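Local coordinates for mandelate racemase/muconate lactonizing protein (Thermobispora bispora, PDB 3VC5), which probably catalyses the magnesium-dependent dehydration of D-glucarate to 5-dehydro-4-deoxy-D-glucarate, as a member of the mandelate racemase/muconate lactonizing enzyme family, at residues I200-I208 and L382-P390. Residues are numbered along the deposited sequence; the frame is centred on the assembly and turned at random.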
ATOM      1  N   ILE A 200      -5.823  32.111 -12.091  1.00 28.58           N
ATOM      2  CA  ILE A 200      -6.930  31.361 -12.673  1.00 27.24           C
ATOM      3  C   ILE A 200      -7.061  31.660 -14.161  1.00 29.16           C
ATOM      4  O   ILE A 200      -7.310  30.757 -14.964  1.00 30.75           O
ATOM      5  CB  ILE A 200      -8.252  31.587 -11.893  1.00 26.55           C
ATOM      6  CG1 ILE A 200      -8.164  30.890 -10.525  1.00 31.70           C
ATOM      7  CG2 ILE A 200      -9.467  31.052 -12.673  1.00 33.48           C
ATOM      8  CD1 ILE A 200      -9.200  31.391  -9.510  1.00 32.73           C
ATOM      9  N   GLY A 201      -6.819  32.911 -14.537  1.00 29.01           N
ATOM     10  CA  GLY A 201      -6.882  33.287 -15.959  1.00 29.85           C
ATOM     11  C   GLY A 201      -5.854  32.511 -16.763  1.00 32.96           C
ATOM     12  O   GLY A 201      -6.143  32.052 -17.866  1.00 35.61           O
ATOM     13  N   GLU A 202      -4.657  32.353 -16.200  1.00 28.82           N
ATOM     14  CA  GLU A 202      -3.552  31.691 -16.899  1.00 27.41           C
ATOM     15  C   GLU A 202      -3.631  30.176 -16.911  1.00 30.08           C
ATOM     16  O   GLU A 202      -3.346  29.546 -17.938  1.00 30.64           O
ATOM     17  CB  GLU A 202      -2.195  32.168 -16.356  1.00 29.67           C
ATOM     18  CG  GLU A 202      -1.974  33.678 -16.566  1.00 31.75           C
ATOM     19  CD  GLU A 202      -0.668  34.225 -15.987  1.00 32.16           C
ATOM     20  OE1 GLU A 202       0.099  33.446 -15.384  1.00 41.08           O
ATOM     21  OE2 GLU A 202      -0.406  35.450 -16.158  1.00 35.33           O
ATOM     22  N   TYR A 203      -3.998  29.583 -15.775  1.00 27.10           N
ATOM     23  CA  TYR A 203      -3.903  28.130 -15.610  1.00 25.61           C
ATOM     24  C   TYR A 203      -5.267  27.411 -15.585  1.00 26.58           C
ATOM     25  O   TYR A 203      -5.335  26.198 -15.811  1.00 26.93           O
ATOM     26  CB  TYR A 203      -3.119  27.797 -14.323  1.00 23.88           C
ATOM     27  CG  TYR A 203      -1.648  28.175 -14.391  1.00 23.86           C
ATOM     28  CD1 TYR A 203      -0.688  27.238 -14.834  1.00 25.27           C
ATOM     29  CD2 TYR A 203      -1.209  29.480 -14.094  1.00 27.78           C
ATOM     30  CE1 TYR A 203       0.657  27.576 -14.940  1.00 25.31           C
ATOM     31  CE2 TYR A 203       0.165  29.838 -14.217  1.00 26.15           C
ATOM     32  CZ  TYR A 203       1.080  28.869 -14.647  1.00 24.77           C
ATOM     33  OH  TYR A 203       2.422  29.185 -14.767  1.00 27.44           O
ATOM     34  N   GLY A 204      -6.331  28.144 -15.254  1.00 26.79           N
ATOM     35  CA  GLY A 204      -7.684  27.565 -15.217  1.00 28.97           C
ATOM     36  C   GLY A 204      -8.032  26.808 -13.933  1.00 24.91           C
ATOM     37  O   GLY A 204      -8.975  26.002 -13.907  1.00 27.59           O
ATOM     38  N   PHE A 205      -7.271  27.057 -12.868  1.00 28.76           N
ATOM     39  CA  PHE A 205      -7.486  26.372 -11.582  1.00 27.02           C
ATOM     40  C   PHE A 205      -8.947  26.459 -11.151  1.00 28.65           C
ATOM     41  O   PHE A 205      -9.573  27.521 -11.253  1.00 29.46           O
ATOM     42  CB  PHE A 205      -6.620  27.009 -10.486  1.00 26.00           C
ATOM     43  CG  PHE A 205      -5.137  26.899 -10.739  1.00 24.37           C
ATOM     44  CD1 PHE A 205      -4.553  25.649 -11.016  1.00 26.47           C
ATOM     45  CD2 PHE A 205      -4.322  28.039 -10.752  1.00 26.14           C
ATOM     46  CE1 PHE A 205      -3.172  25.531 -11.261  1.00 24.09           C
ATOM     47  CE2 PHE A 205      -2.925  27.928 -10.971  1.00 26.87           C
ATOM     48  CZ  PHE A 205      -2.349  26.665 -11.226  1.00 24.18           C
ATOM     49  N   ARG A 206      -9.479  25.344 -10.658  1.00 27.99           N
ATOM     50  CA  ARG A 206     -10.877  25.271 -10.226  1.00 30.23           C
ATOM     51  C   ARG A 206     -11.031  25.103  -8.703  1.00 30.24           C
ATOM     52  O   ARG A 206     -12.144  24.835  -8.207  1.00 31.79           O
ATOM     53  CB  ARG A 206     -11.600  24.142 -10.988  1.00 28.99           C
ATOM     54  CG  ARG A 206     -11.659  24.380 -12.521  1.00 33.09           C
ATOM     55  CD  ARG A 206     -12.314  23.225 -13.231  1.00 44.43           C
ATOM     56  NE  ARG A 206     -12.604  23.540 -14.626  1.00 66.58           N
ATOM     57  CZ  ARG A 206     -13.292  22.742 -15.439  1.00 79.13           C
ATOM     58  NH1 ARG A 206     -13.752  21.582 -14.991  1.00 82.77           N
ATOM     59  NH2 ARG A 206     -13.520  23.099 -16.697  1.00 78.70           N
ATOM     60  N   SER A 207      -9.917  25.240  -7.984  1.00 30.25           N
ATOM     61  CA  SER A 207      -9.838  25.180  -6.527  1.00 29.63           C
ATOM     62  C   SER A 207      -8.826  26.261  -6.153  1.00 29.34           C
ATOM     63  O   SER A 207      -7.912  26.567  -6.943  1.00 28.49           O
ATOM     64  CB  SER A 207      -9.284  23.817  -6.043  1.00 30.29           C
ATOM     65  OG  SER A 207     -10.280  22.821  -6.011  1.00 40.64           O
ATOM     66  N   ILE A 208      -8.977  26.829  -4.960  1.00 29.00           N
ATOM     67  CA  ILE A 208      -8.124  27.926  -4.487  1.00 24.38           C
ATOM     68  C   ILE A 208      -7.638  27.653  -3.074  1.00 24.79           C
ATOM     69  O   ILE A 208      -8.433  27.242  -2.226  1.00 28.02           O
ATOM     70  CB  ILE A 208      -8.910  29.253  -4.481  1.00 26.39           C
ATOM     71  CG1 ILE A 208      -9.315  29.644  -5.914  1.00 29.54           C
ATOM     72  CG2 ILE A 208      -8.082  30.353  -3.860  1.00 29.96           C
ATOM     73  CD1 ILE A 208     -10.309  30.826  -5.931  1.00 31.50           C
ATOM     74  N   LEU A 382       4.181  18.842 -20.106  1.00 35.04           N
ATOM     75  CA  LEU A 382       3.341  19.185 -18.979  1.00 32.20           C
ATOM     76  C   LEU A 382       2.695  20.520 -19.275  1.00 35.95           C
ATOM     77  O   LEU A 382       3.386  21.520 -19.470  1.00 40.97           O
ATOM     78  CB  LEU A 382       4.175  19.298 -17.700  1.00 33.82           C
ATOM     79  CG  LEU A 382       4.963  18.050 -17.298  1.00 31.44           C
ATOM     80  CD1 LEU A 382       6.080  18.394 -16.291  1.00 33.64           C
ATOM     81  CD2 LEU A 382       4.044  16.979 -16.719  1.00 33.66           C
ATOM     82  N   ARG A 383       1.372  20.525 -19.337  1.00 31.34           N
ATOM     83  CA  ARG A 383       0.617  21.760 -19.544  1.00 32.09           C
ATOM     84  C   ARG A 383      -0.578  21.723 -18.622  1.00 31.66           C
ATOM     85  O   ARG A 383      -1.012  20.642 -18.203  1.00 36.80           O
ATOM     86  CB  ARG A 383       0.168  21.874 -20.998  1.00 40.24           C
ATOM     87  CG  ARG A 383      -0.465  20.617 -21.517  1.00 52.17           C
ATOM     88  CD  ARG A 383      -0.466  20.568 -23.044  1.00 71.17           C
ATOM     89  NE  ARG A 383      -1.077  19.323 -23.500  1.00 79.59           N
ATOM     90  CZ  ARG A 383      -2.347  19.213 -23.876  1.00 90.04           C
ATOM     91  NH1 ARG A 383      -3.136  20.280 -23.878  1.00 91.43           N
ATOM     92  NH2 ARG A 383      -2.822  18.039 -24.265  1.00 94.98           N
ATOM     93  N   PHE A 384      -1.085  22.896 -18.264  1.00 28.52           N
ATOM     94  CA  PHE A 384      -2.333  22.990 -17.511  1.00 28.46           C
ATOM     95  C   PHE A 384      -3.470  23.322 -18.463  1.00 27.55           C
ATOM     96  O   PHE A 384      -3.395  24.304 -19.224  1.00 32.54           O
ATOM     97  CB  PHE A 384      -2.237  24.046 -16.411  1.00 28.56           C
ATOM     98  CG  PHE A 384      -1.311  23.659 -15.295  1.00 24.79           C
ATOM     99  CD1 PHE A 384      -1.810  23.204 -14.092  1.00 27.87           C
ATOM    100  CD2 PHE A 384       0.062  23.700 -15.478  1.00 29.12           C
ATOM    101  CE1 PHE A 384      -0.952  22.828 -13.064  1.00 27.18           C
ATOM    102  CE2 PHE A 384       0.937  23.358 -14.465  1.00 27.05           C
ATOM    103  CZ  PHE A 384       0.433  22.885 -13.254  1.00 26.74           C
ATOM    104  N   VAL A 385      -4.523  22.515 -18.407  1.00 29.15           N
ATOM    105  CA  VAL A 385      -5.708  22.706 -19.231  1.00 29.86           C
ATOM    106  C   VAL A 385      -6.893  22.717 -18.275  1.00 29.51           C
ATOM    107  O   VAL A 385      -7.162  21.710 -17.595  1.00 29.38           O
ATOM    108  CB  VAL A 385      -5.891  21.551 -20.232  1.00 32.34           C
ATOM    109  CG1 VAL A 385      -7.213  21.712 -21.008  1.00 33.85           C
ATOM    110  CG2 VAL A 385      -4.679  21.448 -21.195  1.00 36.83           C
ATOM    111  N   ASP A 386      -7.562  23.857 -18.171  1.00 29.21           N
ATOM    112  CA  ASP A 386      -8.697  23.975 -17.262  1.00 29.97           C
ATOM    113  C   ASP A 386      -8.304  23.553 -15.839  1.00 29.71           C
ATOM    114  O   ASP A 386      -9.072  22.850 -15.157  1.00 29.96           O
ATOM    115  CB  ASP A 386      -9.862  23.111 -17.757  1.00 33.86           C
ATOM    116  CG  ASP A 386     -10.330  23.508 -19.146  1.00 37.03           C
ATOM    117  OD1 ASP A 386     -10.302  24.723 -19.460  1.00 41.64           O
ATOM    118  OD2 ASP A 386     -10.726  22.603 -19.923  1.00 49.02           O
ATOM    119  N   GLY A 387      -7.116  23.979 -15.406  1.00 27.85           N
ATOM    120  CA  GLY A 387      -6.659  23.775 -14.030  1.00 27.68           C
ATOM    121  C   GLY A 387      -6.048  22.424 -13.727  1.00 27.26           C
ATOM    122  O   GLY A 387      -5.632  22.164 -12.579  1.00 27.30           O
ATOM    123  N   ALA A 388      -5.976  21.554 -14.729  1.00 27.17           N
ATOM    124  CA  ALA A 388      -5.517  20.182 -14.522  1.00 27.04           C
ATOM    125  C   ALA A 388      -4.365  19.836 -15.474  1.00 28.90           C
ATOM    126  O   ALA A 388      -4.288  20.347 -16.592  1.00 28.34           O
ATOM    127  CB  ALA A 388      -6.669  19.214 -14.726  1.00 25.78           C
ATOM    128  N   VAL A 389      -3.489  18.950 -15.037  1.00 26.47           N
ATOM    129  CA  VAL A 389      -2.387  18.481 -15.884  1.00 25.27           C
ATOM    130  C   VAL A 389      -2.739  17.116 -16.464  1.00 25.22           C
ATOM    131  O   VAL A 389      -2.894  16.125 -15.734  1.00 26.03           O
ATOM    132  CB  VAL A 389      -1.080  18.376 -15.081  1.00 22.20           C
ATOM    133  CG1 VAL A 389       0.055  17.786 -15.955  1.00 24.88           C
ATOM    134  CG2 VAL A 389      -0.691  19.738 -14.509  1.00 24.88           C
ATOM    135  N   PRO A 390      -2.904  17.050 -17.786  1.00 27.09           N
ATOM    136  CA  PRO A 390      -3.129  15.741 -18.371  1.00 28.12           C
ATOM    137  C   PRO A 390      -1.923  14.808 -18.136  1.00 28.65           C
ATOM    138  O   PRO A 390      -0.766  15.249 -18.192  1.00 27.85           O
ATOM    139  CB  PRO A 390      -3.315  16.059 -19.874  1.00 27.65           C
ATOM    140  CG  PRO A 390      -3.715  17.519 -19.937  1.00 29.81           C
ATOM    141  CD  PRO A 390      -2.921  18.140 -18.794  1.00 28.80           C
TER
HETATM  142  O   HOH W   1      -8.292  22.775 -10.704  1.00 28.54           O
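Tyr203 drives the edge of its ring into the face of Phe384, with CD1 of Tyr203 3.7 Å from CG of Phe384 and the planes at 86°, a T-shaped stack. Phe205 comes to that same face as an offset edge-to-face partner, its CE1 3.9 Å from Phe384 CD1. Val389 CG2 lies under the opposite face, and Leu347 of helix 344-355 also touches the ring. Phe384 carries CG anti to its carbonyl carbon (chi1 -69°), as does Tyr203, which brings the two rings together. With Phe384 cut back to an alanine, the edges of Tyr203 and Phe205 would probably lose the face they pack on, opening a gap beside Val389.

Next to the rings the backbones close in until CA of Phe205 and CA of Gly387 are 3.7 Å apart. Helix 189-203 ends here, Gly204 taking positive phi, and the carbonyl of Tyr203 accepts a bent bond from Gly387 N (2.9 Å to Tyr203 O, N-H...O 131°), on a lone pair. Gly204 and Gly387 press so closely on the facing segment that neither has room for a side chain.

The outer side is looser. The extended Arg206 chain runs alongside Asp386, yet NH2 of Arg206 stays 4.3 Å from OD2 of Asp386, which lies well out of the guanidinium plane, so at most a loose attraction of opposite charges is likely. A water accepts from Arg206 N and gives Gly387 O only a weak bond.

Gly387 sits in the type I' turn Val385-Ala388 that leads into strand 388-390. The contact ties the end of the helix in the beta-alpha-beta crossover between strands 161-169 and 208-211 to the turn before the edge strand that pairs antiparallel with 161-169, within the modified TIM barrel characteristic of the enolase superfamily.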